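Local structure of exotoxin 3 (Staphylococcus aureus, 2Z8L) at residues A[20-25]-A[157-162]. The protein binds the sialylated glycan sialyl Lewis X and belongs to the staphylococcal superantigen-like toxins, built from an OB-fold and a beta-grasp domain. Numbering follows the deposited sequence.
Sequences DLRDYY and DLYKKF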
ATOM      1  N   ASP A  20      -4.616  12.122 -13.502  1.00 17.43           N
ATOM      2  CA  ASP A  20      -3.318  11.914 -12.840  1.00 18.15           C
ATOM      3  C   ASP A  20      -3.453  10.939 -11.649  1.00 17.51           C
ATOM      4  O   ASP A  20      -2.557  10.143 -11.390  1.00 17.98           O
ATOM      5  CB  ASP A  20      -2.711  13.233 -12.331  1.00 19.06           C
ATOM      6  CG  ASP A  20      -2.491  14.237 -13.424  1.00 22.31           C
ATOM      7  OD1 ASP A  20      -2.058  13.832 -14.533  1.00 24.03           O
ATOM      8  OD2 ASP A  20      -2.731  15.447 -13.172  1.00 29.53           O
ATOM      9  N   LEU A  21      -4.557  11.031 -10.937  1.00 17.15           N
ATOM     10  CA  LEU A  21      -4.828  10.122  -9.836  1.00 17.96           C
ATOM     11  C   LEU A  21      -4.980   8.698 -10.403  1.00 16.96           C
ATOM     12  O   LEU A  21      -4.412   7.744  -9.891  1.00 16.19           O
ATOM     13  CB  LEU A  21      -6.097  10.591  -9.130  1.00 18.99           C
ATOM     14  CG  LEU A  21      -6.570   9.910  -7.883  1.00 18.48           C
ATOM     15  CD1 LEU A  21      -5.428   9.860  -6.887  1.00 22.76           C
ATOM     16  CD2 LEU A  21      -7.777  10.713  -7.358  1.00 20.34           C
ATOM     17  N   ARG A  22      -5.745   8.553 -11.483  1.00 16.76           N
ATOM     18  CA  ARG A  22      -5.912   7.260 -12.121  1.00 17.83           C
ATOM     19  C   ARG A  22      -4.580   6.697 -12.634  1.00 17.51           C
ATOM     20  O   ARG A  22      -4.277   5.506 -12.475  1.00 17.69           O
ATOM     21  CB  ARG A  22      -6.930   7.349 -13.272  1.00 18.70           C
ATOM     22  CG  ARG A  22      -7.261   6.004 -13.931  1.00 19.64           C
ATOM     23  CD  ARG A  22      -7.682   6.097 -15.332  1.00 24.16           C
ATOM     24  NE  ARG A  22      -7.565   4.788 -15.985  1.00 28.41           N
ATOM     25  CZ  ARG A  22      -6.445   4.270 -16.511  1.00 29.30           C
ATOM     26  NH1 ARG A  22      -5.282   4.931 -16.511  1.00 30.79           N
ATOM     27  NH2 ARG A  22      -6.490   3.061 -17.067  1.00 32.30           N
ATOM     28  N   ASP A  23      -3.760   7.529 -13.245  1.00 15.44           N
ATOM     29  CA  ASP A  23      -2.563   7.035 -13.884  1.00 17.07           C
ATOM     30  C   ASP A  23      -1.554   6.605 -12.808  1.00 16.58           C
ATOM     31  O   ASP A  23      -0.802   5.646 -13.012  1.00 15.46           O
ATOM     32  CB  ASP A  23      -1.984   8.061 -14.867  1.00 17.06           C
ATOM     33  CG  ASP A  23      -2.868   8.263 -16.125  1.00 21.08           C
ATOM     34  OD1 ASP A  23      -3.875   7.505 -16.320  1.00 21.87           O
ATOM     35  OD2 ASP A  23      -2.600   9.222 -16.907  1.00 23.25           O
ATOM     36  N   TYR A  24      -1.549   7.300 -11.671  1.00 14.81           N
ATOM     37  CA  TYR A  24      -0.708   6.907 -10.509  1.00 14.89           C
ATOM     38  C   TYR A  24      -1.014   5.480 -10.084  1.00 14.56           C
ATOM     39  O   TYR A  24      -0.129   4.661  -9.958  1.00 14.87           O
ATOM     40  CB  TYR A  24      -0.893   7.845  -9.318  1.00 14.79           C
ATOM     41  CG  TYR A  24      -0.100   7.480  -8.094  1.00 15.72           C
ATOM     42  CD1 TYR A  24       1.250   7.777  -8.000  1.00 16.70           C
ATOM     43  CD2 TYR A  24      -0.669   6.846  -7.034  1.00 16.84           C
ATOM     44  CE1 TYR A  24       1.974   7.447  -6.853  1.00 17.00           C
ATOM     45  CE2 TYR A  24       0.043   6.546  -5.899  1.00 17.27           C
ATOM     46  CZ  TYR A  24       1.381   6.834  -5.837  1.00 19.43           C
ATOM     47  OH  TYR A  24       2.123   6.550  -4.717  1.00 19.44           O
ATOM     48  N   TYR A  25      -2.298   5.176  -9.896  1.00 13.34           N
ATOM     49  CA  TYR A  25      -2.691   3.882  -9.399  1.00 14.31           C
ATOM     50  C   TYR A  25      -2.777   2.803 -10.434  1.00 15.69           C
ATOM     51  O   TYR A  25      -3.006   1.650 -10.101  1.00 17.76           O
ATOM     52  CB  TYR A  25      -4.020   4.004  -8.629  1.00 12.93           C
ATOM     53  CG  TYR A  25      -3.904   4.630  -7.268  1.00 12.95           C
ATOM     54  CD1 TYR A  25      -3.301   3.942  -6.228  1.00 11.92           C
ATOM     55  CD2 TYR A  25      -4.287   5.911  -7.048  1.00 13.03           C
ATOM     56  CE1 TYR A  25      -3.195   4.447  -4.933  1.00 12.56           C
ATOM     57  CE2 TYR A  25      -4.214   6.438  -5.739  1.00 13.27           C
ATOM     58  CZ  TYR A  25      -3.631   5.726  -4.709  1.00 12.71           C
ATOM     59  OH  TYR A  25      -3.528   6.259  -3.436  1.00 16.51           O
ATOM     60  N   ASP A 157     -14.173   0.003 -13.047  1.00 14.75           N
ATOM     61  CA  ASP A 157     -14.339   1.319 -13.613  1.00 15.19           C
ATOM     62  C   ASP A 157     -14.094   2.451 -12.602  1.00 14.13           C
ATOM     63  O   ASP A 157     -14.601   3.550 -12.766  1.00 15.37           O
ATOM     64  CB  ASP A 157     -15.743   1.488 -14.214  1.00 16.45           C
ATOM     65  CG  ASP A 157     -16.000   0.593 -15.435  1.00 22.63           C
ATOM     66  OD1 ASP A 157     -15.042   0.311 -16.201  1.00 30.46           O
ATOM     67  OD2 ASP A 157     -17.184   0.233 -15.664  1.00 32.12           O
ATOM     68  N   LEU A 158     -13.285   2.213 -11.580  1.00 12.53           N
ATOM     69  CA  LEU A 158     -12.864   3.340 -10.745  1.00 12.35           C
ATOM     70  C   LEU A 158     -12.163   4.435 -11.581  1.00 12.46           C
ATOM     71  O   LEU A 158     -11.279   4.148 -12.400  1.00 14.88           O
ATOM     72  CB  LEU A 158     -11.951   2.871  -9.615  1.00 11.25           C
ATOM     73  CG  LEU A 158     -11.548   3.943  -8.603  1.00 12.99           C
ATOM     74  CD1 LEU A 158     -12.665   4.564  -7.785  1.00 13.62           C
ATOM     75  CD2 LEU A 158     -10.538   3.362  -7.680  1.00 11.80           C
ATOM     76  N   TYR A 159     -12.576   5.670 -11.346  1.00 13.21           N
ATOM     77  CA  TYR A 159     -12.084   6.892 -11.996  1.00 13.51           C
ATOM     78  C   TYR A 159     -12.573   7.066 -13.424  1.00 14.53           C
ATOM     79  O   TYR A 159     -12.075   7.931 -14.122  1.00 15.81           O
ATOM     80  CB  TYR A 159     -10.571   7.080 -11.876  1.00 13.01           C
ATOM     81  CG  TYR A 159     -10.082   7.055 -10.445  1.00 13.31           C
ATOM     82  CD1 TYR A 159     -10.710   7.820  -9.450  1.00 14.60           C
ATOM     83  CD2 TYR A 159      -8.997   6.283 -10.083  1.00 13.58           C
ATOM     84  CE1 TYR A 159     -10.245   7.762  -8.098  1.00 15.11           C
ATOM     85  CE2 TYR A 159      -8.528   6.226  -8.764  1.00 12.79           C
ATOM     86  CZ  TYR A 159      -9.145   6.998  -7.786  1.00 14.32           C
ATOM     87  OH  TYR A 159      -8.762   7.016  -6.469  1.00 13.89           O
ATOM     88  N   LYS A 160     -13.594   6.317 -13.834  1.00 14.90           N
ATOM     89  CA  LYS A 160     -14.267   6.645 -15.100  1.00 16.55           C
ATOM     90  C   LYS A 160     -15.344   7.728 -14.865  1.00 16.43           C
ATOM     91  O   LYS A 160     -15.819   8.427 -15.810  1.00 17.85           O
ATOM     92  CB  LYS A 160     -14.844   5.393 -15.714  1.00 17.50           C
ATOM     93  CG  LYS A 160     -13.765   4.453 -16.250  1.00 21.52           C
ATOM     94  CD  LYS A 160     -14.311   3.485 -17.298  1.00 22.10           C
ATOM     95  CE  LYS A 160     -13.383   2.289 -17.545  1.00 25.79           C
ATOM     96  NZ  LYS A 160     -14.133   1.217 -18.287  1.00 28.39           N
ATOM     97  N   LYS A 161     -15.755   7.848 -13.615  1.00 16.97           N
ATOM     98  CA  LYS A 161     -16.587   8.908 -13.119  1.00 17.01           C
ATOM     99  C   LYS A 161     -15.826   9.557 -11.982  1.00 16.46           C
ATOM    100  O   LYS A 161     -14.961   8.920 -11.388  1.00 15.02           O
ATOM    101  CB  LYS A 161     -17.914   8.341 -12.601  1.00 17.88           C
ATOM    102  CG  LYS A 161     -18.816   7.804 -13.696  1.00 19.93           C
ATOM    103  CD  LYS A 161     -20.218   7.516 -13.170  1.00 22.05           C
ATOM    104  CE  LYS A 161     -21.146   6.940 -14.259  1.00 25.22           C
ATOM    105  NZ  LYS A 161     -21.248   7.768 -15.462  1.00 29.93           N
ATOM    106  N   PHE A 162     -16.173  10.800 -11.667  1.00 15.69           N
ATOM    107  CA  PHE A 162     -15.570  11.471 -10.527  1.00 15.21           C
ATOM    108  C   PHE A 162     -15.955  10.731  -9.246  1.00 14.83           C
ATOM    109  O   PHE A 162     -17.121  10.373  -9.065  1.00 15.02           O
ATOM    110  CB  PHE A 162     -15.976  12.935 -10.455  1.00 15.88           C
ATOM    111  CG  PHE A 162     -15.170  13.793 -11.378  1.00 16.71           C
ATOM    112  CD1 PHE A 162     -14.016  14.392 -10.927  1.00 17.70           C
ATOM    113  CD2 PHE A 162     -15.498  13.896 -12.692  1.00 19.12           C
ATOM    114  CE1 PHE A 162     -13.233  15.153 -11.796  1.00 18.83           C
ATOM    115  CE2 PHE A 162     -14.740  14.679 -13.561  1.00 18.92           C
ATOM    116  CZ  PHE A 162     -13.611  15.277 -13.107  1.00 18.06           C
TER
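Y159 carries almost everything on its side of this contact, its ring lying obliquely against two successive residues of the helix 18-25, L21 and R22. At the hydroxyl end, the branch point of L21 meets the ring, CG of L21 lying 3.9 Å from CZ of Y159, and CD2 of L21 rests beside CE1 and OH of Y159; the two side chains cross at about a right angle. Nearer the loop backbone, the helix presents its own main chain: CA of R22 approaches CD2 of Y159 to 3.8 Å, and the CB atoms of R22 and Y159 are 3.9 Å apart. The contact is thus made by van der Waals packing, and it includes the aliphatic root of an arginine.

The next shell positions the tyrosine most firmly. CG of R22, anti to its backbone N (chi1 -175°), lies 4.0 Å from CB of Y159; from there the extended chain leads the guanidinium away from the ring, and NH1 of R22 forms a salt bridge of 2.9 Å with OD1 of D23. Y159 occupies the third position of a type II beta turn from D157 to K160, with a positive phi of 74°, and CG of L158 sits 3.6 Å above the centre of one face of its ring. The tyrosine's hydroxyl is gripped by hydrogen bonds with L182 O and R149 NH1.

Further out, R22 and Y25 both touch I153 of helix 141-155. The N-terminal helix 18-25 thereby packs against the beta-grasp domain, meeting both its long helix and the loop that leads from that helix to strand 167-172.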